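Local coordinates for protein peptidoglycan glycosyltransferase (Eggerthella lenta, PDB 4MNR) that belongs to the penicillin-binding protein family, pairing a transpeptidase-type domain of the beta-lactamase clan with a smaller N-terminal dimerisation-type domain, at residues A59-G64 with P149-A154; A332-I337 with V366-A371. One frame throughout, in Å; residues are numbered along the deposited sequence.

Contact 1 of 2, residues A59-G64 with P149-A154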
# COMPACT_ATOMS: atom_id res chain seq x y z
N ALA A 59 -6.03 -10.38 -11.12
CA ALA A 59 -6.76 -9.79 -10.00
C ALA A 59 -7.62 -10.79 -9.21
O ALA A 59 -8.70 -10.43 -8.74
CB ALA A 59 -7.63 -8.61 -10.49
N SER A 60 -7.14 -12.01 -9.04
CA SER A 60 -7.94 -13.04 -8.38
C SER A 60 -8.48 -12.65 -7.01
O SER A 60 -9.66 -12.89 -6.72
CB SER A 60 -7.15 -14.34 -8.26
OG SER A 60 -6.94 -14.88 -9.54
N HIS A 61 -7.64 -12.08 -6.16
CA HIS A 61 -8.09 -11.76 -4.81
C HIS A 61 -9.14 -10.67 -4.82
O HIS A 61 -10.06 -10.67 -4.00
CB HIS A 61 -6.92 -11.32 -3.94
CG HIS A 61 -5.89 -12.39 -3.77
ND1 HIS A 61 -4.88 -12.59 -4.69
CD2 HIS A 61 -5.73 -13.33 -2.81
CE1 HIS A 61 -4.14 -13.61 -4.29
NE2 HIS A 61 -4.63 -14.07 -3.16
N VAL A 62 -9.00 -9.73 -5.75
CA VAL A 62 -9.96 -8.63 -5.88
C VAL A 62 -11.32 -9.12 -6.40
O VAL A 62 -12.36 -8.79 -5.81
CB VAL A 62 -9.42 -7.53 -6.81
CG1 VAL A 62 -10.53 -6.57 -7.21
CG2 VAL A 62 -8.29 -6.76 -6.13
N VAL A 63 -11.31 -9.93 -7.46
CA VAL A 63 -12.56 -10.39 -8.05
C VAL A 63 -13.34 -11.27 -7.07
O VAL A 63 -14.55 -11.11 -6.90
CB VAL A 63 -12.35 -11.08 -9.44
CG1 VAL A 63 -11.49 -12.33 -9.33
CG2 VAL A 63 -13.70 -11.44 -10.08
N GLY A 64 -12.62 -12.15 -6.38
CA GLY A 64 -13.25 -13.05 -5.44
C GLY A 64 -14.00 -14.16 -6.15
O GLY A 64 -13.82 -14.39 -7.35
N PRO A 149 1.40 -15.24 -2.77
CA PRO A 149 1.05 -16.12 -3.89
C PRO A 149 -0.39 -15.97 -4.33
O PRO A 149 -1.24 -15.46 -3.60
CB PRO A 149 1.27 -17.53 -3.31
CG PRO A 149 2.14 -17.34 -2.14
CD PRO A 149 1.77 -16.00 -1.57
N THR A 150 -0.64 -16.40 -5.56
CA THR A 150 -1.96 -16.24 -6.11
C THR A 150 -2.44 -17.54 -6.74
O THR A 150 -1.82 -18.61 -6.56
CB THR A 150 -2.00 -15.05 -7.10
OG1 THR A 150 -3.36 -14.74 -7.43
CG2 THR A 150 -1.20 -15.36 -8.36
N TYR A 151 -3.56 -17.46 -7.45
CA TYR A 151 -4.23 -18.63 -7.98
C TYR A 151 -5.14 -18.21 -9.13
O TYR A 151 -5.47 -17.03 -9.27
CB TYR A 151 -5.08 -19.31 -6.89
CG TYR A 151 -6.17 -18.41 -6.31
CD1 TYR A 151 -5.86 -17.44 -5.38
CD2 TYR A 151 -7.49 -18.57 -6.68
CE1 TYR A 151 -6.83 -16.62 -4.84
CE2 TYR A 151 -8.48 -17.75 -6.15
CZ TYR A 151 -8.14 -16.79 -5.23
OH TYR A 151 -9.12 -15.98 -4.70
N ASN A 152 -5.52 -19.17 -9.96
CA ASN A 152 -6.53 -18.89 -10.98
C ASN A 152 -7.89 -18.77 -10.32
O ASN A 152 -8.31 -19.69 -9.61
CB ASN A 152 -6.57 -20.03 -12.00
CG ASN A 152 -5.32 -20.12 -12.81
OD1 ASN A 152 -4.66 -19.11 -13.09
ND2 ASN A 152 -4.96 -21.33 -13.21
N ALA A 153 -8.57 -17.66 -10.58
CA ALA A 153 -9.88 -17.39 -9.99
C ALA A 153 -10.86 -18.54 -10.20
O ALA A 153 -11.65 -18.85 -9.31
CB ALA A 153 -10.47 -16.08 -10.55
N ALA A 154 -10.78 -19.18 -11.37
CA ALA A 154 -11.69 -20.28 -11.69
C ALA A 154 -11.54 -21.44 -10.72
O ALA A 154 -12.49 -22.18 -10.47
CB ALA A 154 -11.47 -20.76 -13.13
O HOH W 1 -10.89 -15.41 -6.52
O HOH W 2 -12.52 -16.69 -7.83
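Ser60 donates from OG to the carbonyl O of Tyr151, a hydrogen bond of 2.6 Å that approaches nearly in line with the C=O (161° at the oxygen). With OG anti to its own carbonyl carbon (chi1 -67°), the hydroxyl projects out of helix 60-63 onto the loop backbone.

The aromatic contacts use one face of each ring. The edge of Tyr151, led by CE1, points at one face of His61 in a T-shaped pair, with ring centroids 5.3 Å apart and planes at 84°. Ser60 CB sits 4.1 Å from the centroid of the Tyr151 ring and over its face, a CH-pi contact. At its rim, His61 CE1 comes within 3.5 Å of Pro149 O, while NE2 is hydrogen-bonded to Thr171 O.

The arrangement joins two family regions: the short helix belongs to the dimerisation-domain range, and residues 149-154 link strand 142-148 of the transpeptidase-domain sheet to helix 156-165.

Apolar contact is slight, with Val63 CG1 4.1 Å from Ala153 CB. Two waters bridge the segments: one donates to Ser60 O and hydrogen-bonds Tyr151 OH at 2.6 Å, the other donates to both Gly64 O and Ala153 O.

Contact 2 of 2, residues A332-I337 with V366-A371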
# COMPACT_ATOMS: atom_id res chain seq x y z
N ALA A 332 2.09 13.02 -3.49
CA ALA A 332 1.87 13.27 -4.90
C ALA A 332 0.80 14.34 -5.20
O ALA A 332 0.93 15.10 -6.15
CB ALA A 332 1.52 11.95 -5.60
N ASN A 333 -0.23 14.39 -4.37
CA ASN A 333 -1.43 15.18 -4.66
C ASN A 333 -1.56 16.39 -3.75
O ASN A 333 -2.64 16.66 -3.23
CB ASN A 333 -2.67 14.28 -4.51
CG ASN A 333 -3.93 14.88 -5.11
OD1 ASN A 333 -3.92 15.49 -6.18
ND2 ASN A 333 -5.04 14.68 -4.41
N ASP A 334 -0.46 17.12 -3.56
CA ASP A 334 -0.51 18.40 -2.85
C ASP A 334 -1.03 18.25 -1.41
O ASP A 334 -1.66 19.17 -0.87
CB ASP A 334 -1.35 19.43 -3.62
CG ASP A 334 -0.78 19.74 -4.99
OD1 ASP A 334 0.46 19.67 -5.16
OD2 ASP A 334 -1.57 20.06 -5.91
N GLY A 335 -0.77 17.09 -0.81
CA GLY A 335 -1.08 16.87 0.59
C GLY A 335 -2.42 16.20 0.84
O GLY A 335 -2.73 15.83 1.97
N VAL A 336 -3.20 16.03 -0.22
CA VAL A 336 -4.57 15.52 -0.07
C VAL A 336 -4.63 14.05 -0.41
O VAL A 336 -4.17 13.63 -1.47
CB VAL A 336 -5.53 16.26 -1.02
CG1 VAL A 336 -6.94 15.71 -0.89
CG2 VAL A 336 -5.51 17.75 -0.73
N ILE A 337 -5.20 13.27 0.50
CA ILE A 337 -5.48 11.87 0.21
C ILE A 337 -6.91 11.73 -0.30
O ILE A 337 -7.86 12.05 0.41
CB ILE A 337 -5.32 11.02 1.48
CG1 ILE A 337 -3.88 11.12 2.00
CG2 ILE A 337 -5.71 9.58 1.21
CD1 ILE A 337 -3.62 10.35 3.30
N VAL A 366 -1.12 16.86 4.87
CA VAL A 366 -0.21 17.99 5.10
C VAL A 366 -0.54 19.09 4.08
O VAL A 366 -1.34 18.86 3.18
CB VAL A 366 1.28 17.61 4.93
CG1 VAL A 366 1.75 16.67 6.05
CG2 VAL A 366 1.52 16.99 3.56
N SER A 367 0.07 20.26 4.24
CA SER A 367 -0.16 21.35 3.29
C SER A 367 0.48 21.07 1.93
O SER A 367 1.38 20.23 1.81
CB SER A 367 0.41 22.66 3.82
OG SER A 367 1.83 22.63 3.80
N LYS A 368 0.00 21.78 0.91
CA LYS A 368 0.59 21.67 -0.41
C LYS A 368 2.09 22.00 -0.38
O LYS A 368 2.90 21.31 -1.01
CB LYS A 368 -0.14 22.57 -1.42
CG LYS A 368 0.47 22.52 -2.80
CD LYS A 368 -0.34 23.34 -3.81
CE LYS A 368 0.18 23.16 -5.23
NZ LYS A 368 1.64 23.43 -5.35
N THR A 369 2.46 23.04 0.37
CA THR A 369 3.87 23.39 0.49
C THR A 369 4.68 22.25 1.10
O THR A 369 5.77 21.92 0.62
CB THR A 369 4.05 24.67 1.33
OG1 THR A 369 3.41 25.77 0.66
CG2 THR A 369 5.53 25.01 1.50
N THR A 370 4.15 21.65 2.16
CA THR A 370 4.86 20.55 2.80
C THR A 370 5.01 19.36 1.87
O THR A 370 6.09 18.78 1.75
CB THR A 370 4.14 20.10 4.07
OG1 THR A 370 4.18 21.17 5.03
CG2 THR A 370 4.81 18.87 4.65
N ALA A 371 3.92 19.01 1.18
CA ALA A 371 3.95 17.88 0.24
C ALA A 371 5.04 18.09 -0.81
O ALA A 371 5.77 17.17 -1.14
CB ALA A 371 2.60 17.71 -0.44
O HOH W 3 2.80 19.78 -3.80
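Gly335, in the type I' turn from Asn333 to Val336, accepts a weak backbone hydrogen bond at its O from Val366 N (3.5 Å), and its CA lies 3.3 Å from Val366 O in a CA-H...O contact. This approach, and the turn's backbone angles, depend on Gly335 having no side chain: the place of a CB is taken by Val366 O.

Among the side chains, Asp334 and Lys368 run side by side in the same direction. Lys368 extends with CG anti to its backbone N (chi1 178°) and bends only at the last torsion; its CE comes 3.5 Å from Asp334 OD1, while NZ stays 3.9 Å from that oxygen, a long salt bridge. A water donates to Asp334 OD1 and to Lys368 O. Ala371 CB, from the first turn of helix 368-384, rests 3.4 Å from Gly335 N. At the start of that helix, Ser367 is the N-cap, its OG accepting from Thr370 N at 3.0 Å. The turn itself is braced by Asn333 ND2, which donates to Val336 O from above the carbonyl plane.

The turn therefore meets the helix start through backbone contacts, the lysine methylenes along the carboxylate, and a shared water; the long salt bridge probably adds only modest attraction.

Overall arrangement
From the N terminus, the chain passes through strands 30-31, 37-43 and 49-52 to helix 60-63, then runs on to strands 130-135 and 142-148 before contact 1 closes a loop of 84 intervening residues. That long closure ties the N-terminal region to the edge of the five-stranded antiparallel sheet. Contact 2 opens only later, at the end of helix 321-332, and closes a shorter, helix-free loop of 28 residues at the start of helix 368-384, next to the two-stranded pairing of 336-338 with 361-364. The closures follow in series, neither nesting nor crossing. The centres of contact 1 and contact 2 are about 34 Å apart, on opposite sides of the chain's centre. The nearest atoms of the two contacts are about 18 Å apart.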